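Local coordinates for protein exoribonuclease II, mitochondrial (Candida glabrata, PDB 6F3H) that probably degrades RNA from its 3' end as the magnesium-binding exoribonuclease of the mitochondrial RNA degradosome, tightly coupled to its helicase partner, at residues R457-Y462 and A737-L742; S165-F170 and P243-V248; D485-T490 and L516-N521. The protein carries 1 engineered substitution. All coordinates share one frame; numbering follows the deposited sequence.

From the N terminus, contact 2 closes first. It pairs 165-170 with 243-248 across 72 intervening residues, many of them helical, and builds two strands of a small antiparallel sheet. Contact 1 then opens at 457-462 and closes only at 737-742, some 275 residues later. It brings a loop of the RNB domain onto the long helix 725-761. Within that span contact 3 opens and closes, joining 485-490 to 516-521 at the open end of a beta hairpin. No two contacts cross. Contacts 1 and 2 touch, with I741 of the long helix packing on H167 of the sheet. Contact 3 stands apart, its nearest atoms about 17 Å from contact 1.

Contact 1 (R457-Y462 and A737-L742); sequences RAFTTY and ARADIL. With nucleotides of chain C.
A458 CA and R738 CA lie 6.1 Å apart where the chain leaving helix 449-456 of the RNB domain passes along the long helix 725-761. Loop 457-460 packs on this helix and runs into the short strand 461-462, which pairs with 467-468. A458 CB rests on R738 CB at 3.7 Å. The F459 ring lies against the neighbouring residue, with CE1 3.9 Å from A739 CB. L742 divides its methyls between two residues. Its CD1 meets F459 CB at 4.0 Å, and its CD2 meets T461 CG2 at 3.6 Å. T461 and L742 cross at about a right angle. R738 is bent at chi2 and chi3 (-81° and -44°), which folds its guanidinium back toward T461. T461 OG1 lies at the edge of that group, in its plane. The bond from R738 NH1 to T461 OG1 is weak, at 3.3 Å and 123° at the hydrogen. T460 turns the other way and is held through OG1 by M470 and E407. Y462 follows, with T460 CG2 over one ring face. Over the opposite face lies the base of C6 of chain C, where N3 comes 3.4 Å from Y462 CD2.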
loop_
_atom_site.group_PDB
_atom_site.type_symbol
_atom_site.label_atom_id
_atom_site.label_comp_id
_atom_site.label_asym_id
_atom_site.label_seq_id
_atom_site.Cartn_x
_atom_site.Cartn_y
_atom_site.Cartn_z
ATOM N N ARG A 457 4.289 -12.577 -1.453
ATOM C CA ARG A 457 4.543 -11.287 -2.083
ATOM C C ARG A 457 3.241 -10.764 -2.637
ATOM O O ARG A 457 3.064 -10.745 -3.848
ATOM C CB ARG A 457 5.479 -11.392 -3.272
ATOM C CG ARG A 457 6.460 -12.487 -3.267
ATOM C CD ARG A 457 7.429 -12.107 -4.340
ATOM N NE ARG A 457 8.668 -12.872 -4.334
ATOM C CZ ARG A 457 9.650 -12.675 -5.213
ATOM N NH1 ARG A 457 9.515 -11.754 -6.161
ATOM N NH2 ARG A 457 10.773 -13.375 -5.148
ATOM N N ALA A 458 2.331 -10.316 -1.799
ATOM C CA ALA A 458 0.952 -10.154 -2.242
ATOM C C ALA A 458 0.761 -9.274 -3.478
ATOM O O ALA A 458 -0.361 -9.201 -3.966
ATOM C CB ALA A 458 0.137 -9.591 -1.081
ATOM N N PHE A 459 1.773 -8.554 -3.964
ATOM C CA PHE A 459 1.651 -7.807 -5.208
ATOM C C PHE A 459 3.002 -7.788 -5.885
ATOM O O PHE A 459 4.016 -8.188 -5.323
ATOM C CB PHE A 459 1.176 -6.364 -5.013
ATOM C CG PHE A 459 -0.075 -6.236 -4.193
ATOM C CD1 PHE A 459 -0.072 -6.467 -2.835
ATOM C CD2 PHE A 459 -1.276 -5.938 -4.791
ATOM C CE1 PHE A 459 -1.232 -6.387 -2.091
ATOM C CE2 PHE A 459 -2.454 -5.852 -4.041
ATOM C CZ PHE A 459 -2.426 -6.081 -2.703
ATOM N N THR A 460 3.022 -7.321 -7.107
ATOM C CA THR A 460 4.304 -6.987 -7.674
ATOM C C THR A 460 4.702 -5.653 -7.082
ATOM O O THR A 460 3.842 -4.831 -6.748
ATOM C CB THR A 460 4.248 -6.945 -9.193
ATOM O OG1 THR A 460 4.354 -8.279 -9.683
ATOM C CG2 THR A 460 5.399 -6.215 -9.725
ATOM N N THR A 461 6.000 -5.497 -6.830
ATOM C CA THR A 461 6.571 -4.296 -6.235
ATOM C C THR A 461 7.148 -3.409 -7.337
ATOM O O THR A 461 8.136 -3.770 -7.984
ATOM C CB THR A 461 7.628 -4.676 -5.212
ATOM O OG1 THR A 461 7.030 -5.505 -4.200
ATOM C CG2 THR A 461 8.149 -3.445 -4.562
ATOM N N TYR A 462 6.512 -2.273 -7.576
ATOM C CA TYR A 462 6.891 -1.349 -8.638
ATOM C C TYR A 462 7.464 -0.095 -7.990
ATOM O O TYR A 462 6.737 0.638 -7.314
ATOM C CB TYR A 462 5.692 -0.993 -9.517
ATOM C CG TYR A 462 5.064 -2.140 -10.319
ATOM C CD1 TYR A 462 5.714 -2.704 -11.411
ATOM C CD2 TYR A 462 3.804 -2.629 -9.998
ATOM C CE1 TYR A 462 5.136 -3.738 -12.140
ATOM C CE2 TYR A 462 3.226 -3.660 -10.713
ATOM C CZ TYR A 462 3.888 -4.210 -11.787
ATOM O OH TYR A 462 3.300 -5.245 -12.499
ATOM N N ALA A 737 -2.031 -5.772 4.384
ATOM C CA ALA A 737 -0.731 -5.471 4.967
ATOM C C ALA A 737 0.270 -5.102 3.884
ATOM O O ALA A 737 0.803 -3.989 3.865
ATOM C CB ALA A 737 -0.238 -6.668 5.771
ATOM N N ARG A 738 0.494 -6.014 2.935
ATOM C CA ARG A 738 1.499 -5.762 1.911
ATOM C C ARG A 738 1.110 -4.601 1.033
ATOM O O ARG A 738 1.977 -3.927 0.481
ATOM C CB ARG A 738 1.705 -6.984 1.049
ATOM C CG ARG A 738 2.475 -8.018 1.749
ATOM C CD ARG A 738 3.915 -7.652 1.646
ATOM N NE ARG A 738 4.216 -7.231 0.288
ATOM C CZ ARG A 738 5.373 -6.700 -0.083
ATOM N NH1 ARG A 738 5.554 -6.364 -1.354
ATOM N NH2 ARG A 738 6.336 -6.501 0.819
ATOM N N ALA A 739 -0.183 -4.362 0.879
ATOM C CA ALA A 739 -0.598 -3.208 0.105
ATOM C C ALA A 739 -0.156 -1.939 0.787
ATOM O O ALA A 739 0.390 -1.048 0.149
ATOM C CB ALA A 739 -2.113 -3.205 -0.058
ATOM N N ASP A 740 -0.320 -1.870 2.097
ATOM C CA ASP A 740 0.011 -0.652 2.819
ATOM C C ASP A 740 1.494 -0.364 2.765
ATOM O O ASP A 740 1.906 0.740 2.398
ATOM C CB ASP A 740 -0.453 -0.786 4.247
ATOM C CG ASP A 740 -1.917 -0.989 4.320
ATOM O OD1 ASP A 740 -2.647 -0.272 3.589
ATOM O OD2 ASP A 740 -2.325 -1.891 5.079
ATOM N N ILE A 741 2.311 -1.347 3.150
ATOM C CA ILE A 741 3.765 -1.223 3.054
ATOM C C ILE A 741 4.178 -0.660 1.695
ATOM O O ILE A 741 5.039 0.227 1.610
ATOM C CB ILE A 741 4.420 -2.592 3.319
ATOM C CG1 ILE A 741 4.145 -3.059 4.755
ATOM C CG2 ILE A 741 5.902 -2.551 2.983
ATOM C CD1 ILE A 741 4.686 -4.449 5.069
ATOM N N LEU A 742 3.568 -1.158 0.606
ATOM C CA LEU A 742 3.989 -0.729 -0.727
ATOM C C LEU A 742 3.610 0.723 -1.010
ATOM O O LEU A 742 4.423 1.479 -1.551
ATOM C CB LEU A 742 3.429 -1.665 -1.787
ATOM C CG LEU A 742 4.114 -3.030 -1.743
ATOM C CD1 LEU A 742 3.401 -4.036 -2.627
ATOM C CD2 LEU A 742 5.556 -2.893 -2.151
ATOM P P C C 6 -1.428 -4.216 -16.704
ATOM O OP1 C C 6 -1.226 -5.310 -17.663
ATOM O OP2 C C 6 -2.223 -4.407 -15.480
ATOM O "O5'" C C 6 0.036 -3.748 -16.355
ATOM C "C5'" C C 6 0.879 -3.270 -17.391
ATOM C "C4'" C C 6 2.132 -2.622 -16.850
ATOM O "O4'" C C 6 1.836 -1.348 -16.218
ATOM C "C3'" C C 6 2.882 -3.366 -15.770
ATOM O "O3'" C C 6 3.615 -4.474 -16.247
ATOM C "C2'" C C 6 3.769 -2.273 -15.235
ATOM O "O2'" C C 6 4.747 -1.985 -16.209
ATOM C "C1'" C C 6 2.797 -1.096 -15.220
ATOM N N1 C C 6 2.146 -0.929 -13.890
ATOM C C2 C C 6 2.842 -0.192 -12.901
ATOM O O2 C C 6 3.934 0.309 -13.170
ATOM N N3 C C 6 2.365 0.008 -11.657
ATOM C C4 C C 6 1.200 -0.522 -11.359
ATOM N N4 C C 6 0.758 -0.291 -10.118
ATOM C C5 C C 6 0.454 -1.279 -12.325
ATOM C C6 C C 6 0.948 -1.470 -13.555
#

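Contact 2 (S165-F170 and P243-V248)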
loop_
_atom_site.group_PDB
_atom_site.type_symbol
_atom_site.label_atom_id
_atom_site.label_comp_id
_atom_site.label_asym_id
_atom_site.label_seq_id
_atom_site.Cartn_x
_atom_site.Cartn_y
_atom_site.Cartn_z
ATOM N N SER A 165 13.807 -10.815 8.860
ATOM C CA SER A 165 12.535 -10.240 9.277
ATOM C C SER A 165 11.383 -10.990 8.630
ATOM O O SER A 165 11.449 -11.334 7.447
ATOM C CB SER A 165 12.504 -8.759 8.885
ATOM O OG SER A 165 11.192 -8.229 8.854
ATOM N N LYS A 166 10.330 -11.261 9.413
ATOM C CA LYS A 166 9.148 -12.004 8.943
ATOM C C LYS A 166 7.876 -11.448 9.569
ATOM O O LYS A 166 7.761 -11.394 10.796
ATOM C CB LYS A 166 9.220 -13.494 9.271
ATOM C CG LYS A 166 7.838 -14.118 9.169
ATOM C CD LYS A 166 7.612 -15.312 10.054
ATOM C CE LYS A 166 7.663 -16.588 9.248
ATOM N NZ LYS A 166 7.496 -17.758 10.158
ATOM N N HIS A 167 6.907 -11.084 8.735
ATOM C CA HIS A 167 5.717 -10.425 9.235
ATOM C C HIS A 167 4.704 -11.412 9.773
ATOM O O HIS A 167 4.691 -12.589 9.414
ATOM C CB HIS A 167 5.053 -9.596 8.143
ATOM C CG HIS A 167 5.701 -8.266 7.933
ATOM N ND1 HIS A 167 5.070 -7.070 8.219
ATOM C CD2 HIS A 167 6.942 -7.945 7.497
ATOM C CE1 HIS A 167 5.895 -6.071 7.959
ATOM N NE2 HIS A 167 7.037 -6.575 7.522
ATOM N N VAL A 168 3.814 -10.901 10.625
ATOM C CA VAL A 168 2.646 -11.655 11.055
ATOM C C VAL A 168 1.464 -10.708 11.163
ATOM O O VAL A 168 1.600 -9.546 11.563
ATOM C CB VAL A 168 2.839 -12.398 12.392
ATOM C CG1 VAL A 168 4.094 -13.201 12.379
ATOM C CG2 VAL A 168 2.867 -11.425 13.527
ATOM N N ASN A 169 0.294 -11.230 10.790
ATOM C CA ASN A 169 -0.943 -10.510 11.000
ATOM C C ASN A 169 -0.996 -10.089 12.451
ATOM O O ASN A 169 -0.662 -10.863 13.349
ATOM C CB ASN A 169 -2.148 -11.384 10.652
ATOM C CG ASN A 169 -3.472 -10.708 10.969
ATOM O OD1 ASN A 169 -3.559 -9.473 11.028
ATOM N ND2 ASN A 169 -4.509 -11.519 11.203
ATOM N N PHE A 170 -1.314 -8.832 12.678
ATOM C CA PHE A 170 -1.332 -8.383 14.052
ATOM C C PHE A 170 -2.473 -9.020 14.837
ATOM O O PHE A 170 -2.354 -9.218 16.049
ATOM C CB PHE A 170 -1.421 -6.875 14.067
ATOM C CG PHE A 170 -1.143 -6.298 15.381
ATOM C CD1 PHE A 170 0.158 -6.065 15.774
ATOM C CD2 PHE A 170 -2.173 -5.991 16.242
ATOM C CE1 PHE A 170 0.432 -5.528 17.014
ATOM C CE2 PHE A 170 -1.907 -5.448 17.485
ATOM C CZ PHE A 170 -0.596 -5.217 17.871
ATOM N N PRO A 243 -4.183 -1.686 13.190
ATOM C CA PRO A 243 -2.906 -2.297 12.818
ATOM C C PRO A 243 -3.089 -3.546 11.984
ATOM O O PRO A 243 -3.949 -4.387 12.258
ATOM C CB PRO A 243 -2.275 -2.625 14.170
ATOM C CG PRO A 243 -3.443 -2.708 15.121
ATOM C CD PRO A 243 -4.339 -1.615 14.653
ATOM N N THR A 244 -2.226 -3.693 10.986
ATOM C CA THR A 244 -2.324 -4.832 10.087
ATOM C C THR A 244 -1.279 -5.889 10.383
ATOM O O THR A 244 -1.610 -7.066 10.503
ATOM C CB THR A 244 -2.200 -4.390 8.617
ATOM O OG1 THR A 244 -0.915 -3.815 8.381
ATOM C CG2 THR A 244 -3.269 -3.365 8.251
ATOM N N THR A 245 -0.032 -5.489 10.576
ATOM C CA THR A 245 1.010 -6.491 10.592
ATOM C C THR A 245 2.186 -5.916 11.358
ATOM O O THR A 245 2.262 -4.704 11.593
ATOM C CB THR A 245 1.382 -6.871 9.167
ATOM O OG1 THR A 245 2.230 -8.028 9.165
ATOM C CG2 THR A 245 2.068 -5.682 8.506
ATOM N N VAL A 246 3.081 -6.804 11.780
ATOM C CA VAL A 246 4.341 -6.388 12.390
ATOM C C VAL A 246 5.405 -7.425 12.077
ATOM O O VAL A 246 5.148 -8.627 12.090
ATOM C CB VAL A 246 4.172 -6.200 13.909
ATOM C CG1 VAL A 246 3.706 -7.494 14.547
ATOM C CG2 VAL A 246 5.454 -5.698 14.545
ATOM N N ALA A 247 6.608 -6.956 11.818
ATOM C CA ALA A 247 7.705 -7.865 11.560
ATOM C C ALA A 247 8.166 -8.513 12.859
ATOM O O ALA A 247 8.125 -7.905 13.929
ATOM C CB ALA A 247 8.867 -7.111 10.907
ATOM N N VAL A 248 8.586 -9.766 12.763
ATOM C CA VAL A 248 9.218 -10.478 13.864
ATOM C C VAL A 248 10.694 -10.611 13.506
ATOM O O VAL A 248 11.070 -11.473 12.708
ATOM C CB VAL A 248 8.568 -11.842 14.095
ATOM C CG1 VAL A 248 9.146 -12.508 15.321
ATOM C CG2 VAL A 248 7.087 -11.687 14.173
#
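V168 and V246 form an antiparallel hydrogen-bonded pair at the middle of this strand contact. V168 N donates to V246 O at 3.0 Å, and V246 N returns a bond to V168 O at 3.1 Å. Further along, V248 N is satisfied by K166 O at 2.7 Å. The answering bond from K166 N to V248 O is long and weak, and the pairing is loose there. At the other end, F170 N donates to T244 O at 2.8 Å, with an almost straight angle of 169° at the hydrogen. F170 opens helix 170-178, where the first N-H groups have no carbonyl of their own helix to bind. T244 O therefore supplies an acceptor from the neighbouring strand.

The polar side chains meet on the H167 side. At T245 a chi1 of -169° swings OG1 away from the backbone nitrogen and toward H167. OG1 and H167 ND1 are hydrogen-bonded at 3.1 Å, and either may be the donor. T245 OG1 is also close to V168 O, a weak and unsettled bond, so its proton is not assigned. The far nitrogen of the imidazole, NE2, is weakly bonded to D359. A247 CB lies over the face of the same ring, 4.1 Å from its centroid, as a CH-pi contact. On the other face of the sheet V168 CG1 packs on V248 CG2 at 3.8 Å. The F170 ring takes P243 CB over one face, 4.2 Å from the ring centroid, while V246 CG1 sits at its edge.

Strand 242-248 is central in a three-stranded antiparallel sheet, with 166-169 and 231-237 outermost, an arrangement consistent with a winged-helix fold. V234 touches P243 and V246, and W231 touches V248. Helix 725-761 packs against the sheet, with W733 on N169 and A737 on T245.

Contact 3 (D485-T490 and L516-N521); sequences DRKTET and LGIVSN
T490 and V519 meet through methyl groups set by their first torsions. At T490 (chi1 82°) CG2 stands anti to the carbonyl carbon, beside the backbone nitrogen. At V519 (chi1 -62°) CG2 falls between the nitrogen and the carbonyl carbon. The two CG2 atoms approach to 3.7 Å, and the side chains cross at about a right angle. T490 OG1 is bonded to S492 OG.

The backbone is the open end of the antiparallel hairpin made by strands 488-499 and 505-519. T490 and G517 are a hydrogen-bonded pair: G517 N binds T490 O at 3.0 Å, and T490 N binds G517 O at 3.2 Å. T488 and V519 form the next such pair. V519 N donates to T488 O at 3.1 Å, but the return bond from T488 N is weak. Beyond it the ladder lapses. R486 O and V519 O are both acceptors and do not bond. R486 O instead receives T488 OG1 from its own segment at 2.7 Å. The two chains meet once more beyond the strands, where D485 N donates to S520 O at 2.7 Å.

E489 and I518 share the face turned from T490 and V519. I518 CG2 lies 3.7 Å from T488 N and also touches K487 CB.

One face packs T490 and V519 on H427 of strand 421-429 in the RNB domain; the other holds the carboxylate of E489. There salt bridges to R478 and R389 probably keep E489 ionised, and R389 bridges that carboxylate and G517 O, linking the two strands from that side.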
loop_
_atom_site.group_PDB
_atom_site.type_symbol
_atom_site.label_atom_id
_atom_site.label_comp_id
_atom_site.label_asym_id
_atom_site.label_seq_id
_atom_site.Cartn_x
_atom_site.Cartn_y
_atom_site.Cartn_z
ATOM N N ASP A 485 0.871 -14.030 -32.882
ATOM C CA ASP A 485 0.833 -15.378 -33.426
ATOM C C ASP A 485 1.393 -16.367 -32.427
ATOM O O ASP A 485 2.253 -17.187 -32.746
ATOM C CB ASP A 485 1.591 -15.497 -34.745
ATOM C CG ASP A 485 1.009 -14.657 -35.807
ATOM O OD1 ASP A 485 -0.204 -14.873 -36.075
ATOM O OD2 ASP A 485 1.745 -13.804 -36.350
ATOM N N ARG A 486 0.962 -16.262 -31.186
ATOM C CA ARG A 486 1.242 -17.355 -30.281
ATOM C C ARG A 486 -0.052 -17.745 -29.637
ATOM O O ARG A 486 -0.734 -16.886 -29.085
ATOM C CB ARG A 486 2.234 -17.012 -29.223
ATOM C CG ARG A 486 3.518 -16.462 -29.786
ATOM C CD ARG A 486 4.895 -16.898 -29.154
ATOM N NE ARG A 486 5.943 -16.887 -30.233
ATOM C CZ ARG A 486 6.469 -17.815 -31.069
ATOM N NH1 ARG A 486 6.263 -19.140 -31.034
ATOM N NH2 ARG A 486 7.303 -17.353 -32.004
ATOM N N LYS A 487 -0.372 -19.033 -29.694
ATOM C CA LYS A 487 -1.591 -19.503 -29.070
ATOM C C LYS A 487 -1.436 -19.226 -27.572
ATOM O O LYS A 487 -0.442 -19.617 -26.947
ATOM C CB LYS A 487 -1.838 -20.970 -29.424
ATOM C CG LYS A 487 -1.615 -21.955 -28.335
ATOM C CD LYS A 487 -2.465 -23.175 -28.532
ATOM C CE LYS A 487 -2.318 -24.115 -27.351
ATOM N NZ LYS A 487 -3.433 -25.102 -27.266
ATOM N N THR A 488 -2.353 -18.427 -27.040
ATOM C CA THR A 488 -2.179 -17.767 -25.754
ATOM C C THR A 488 -3.447 -17.918 -24.927
ATOM O O THR A 488 -4.504 -17.398 -25.296
ATOM C CB THR A 488 -1.838 -16.291 -25.957
ATOM O OG1 THR A 488 -0.500 -16.194 -26.467
ATOM C CG2 THR A 488 -1.947 -15.529 -24.658
ATOM N N GLU A 489 -3.335 -18.657 -23.831
ATOM C CA GLU A 489 -4.465 -18.944 -22.964
ATOM C C GLU A 489 -4.914 -17.704 -22.218
ATOM O O GLU A 489 -4.102 -16.899 -21.760
ATOM C CB GLU A 489 -4.108 -20.039 -21.974
ATOM C CG GLU A 489 -3.154 -21.074 -22.526
ATOM C CD GLU A 489 -3.232 -22.381 -21.759
ATOM O OE1 GLU A 489 -4.359 -22.763 -21.361
ATOM O OE2 GLU A 489 -2.176 -23.023 -21.548
ATOM N N THR A 490 -6.218 -17.549 -22.094
ATOM C CA THR A 490 -6.754 -16.398 -21.412
ATOM C C THR A 490 -7.856 -16.862 -20.508
ATOM O O THR A 490 -8.302 -18.010 -20.565
ATOM C CB THR A 490 -7.385 -15.365 -22.337
ATOM O OG1 THR A 490 -8.715 -15.796 -22.645
ATOM C CG2 THR A 490 -6.608 -15.241 -23.581
ATOM N N LEU A 516 -12.734 -19.798 -20.505
ATOM C CA LEU A 516 -11.303 -20.000 -20.687
ATOM C C LEU A 516 -11.038 -19.989 -22.176
ATOM O O LEU A 516 -11.580 -20.829 -22.890
ATOM C CB LEU A 516 -10.845 -21.330 -20.090
ATOM C CG LEU A 516 -11.067 -21.634 -18.594
ATOM C CD1 LEU A 516 -10.431 -22.976 -18.218
ATOM C CD2 LEU A 516 -10.593 -20.525 -17.645
ATOM N N GLY A 517 -10.230 -19.046 -22.652
ATOM C CA GLY A 517 -10.095 -18.898 -24.088
ATOM C C GLY A 517 -8.715 -19.101 -24.682
ATOM O O GLY A 517 -7.797 -19.565 -23.999
ATOM N N ILE A 518 -8.575 -18.792 -25.977
ATOM C CA ILE A 518 -7.298 -18.764 -26.675
ATOM C C ILE A 518 -7.380 -17.623 -27.668
ATOM O O ILE A 518 -8.438 -17.342 -28.237
ATOM C CB ILE A 518 -6.941 -20.072 -27.422
ATOM C CG1 ILE A 518 -6.920 -21.264 -26.490
ATOM C CG2 ILE A 518 -5.580 -19.986 -28.114
ATOM C CD1 ILE A 518 -6.864 -22.575 -27.225
ATOM N N VAL A 519 -6.251 -16.964 -27.874
ATOM C CA VAL A 519 -6.158 -15.838 -28.782
ATOM C C VAL A 519 -4.765 -15.895 -29.375
ATOM O O VAL A 519 -3.860 -16.504 -28.807
ATOM C CB VAL A 519 -6.377 -14.503 -28.042
ATOM C CG1 VAL A 519 -7.761 -14.430 -27.425
ATOM C CG2 VAL A 519 -5.335 -14.355 -26.980
ATOM N N SER A 520 -4.585 -15.286 -30.538
ATOM C CA SER A 520 -3.227 -15.306 -31.059
ATOM C C SER A 520 -2.942 -14.112 -31.944
ATOM O O SER A 520 -1.795 -13.890 -32.334
ATOM C CB SER A 520 -2.969 -16.598 -31.827
ATOM O OG SER A 520 -4.145 -17.019 -32.501
ATOM N N ASN A 521 -3.952 -13.321 -32.253
ATOM C CA ASN A 521 -3.740 -12.179 -33.125
ATOM C C ASN A 521 -3.680 -10.949 -32.245
ATOM O O ASN A 521 -4.711 -10.443 -31.810
ATOM C CB ASN A 521 -4.853 -12.068 -34.154
ATOM C CG ASN A 521 -4.642 -10.918 -35.121
ATOM O OD1 ASN A 521 -3.515 -10.442 -35.315
ATOM N ND2 ASN A 521 -5.731 -10.459 -35.730
#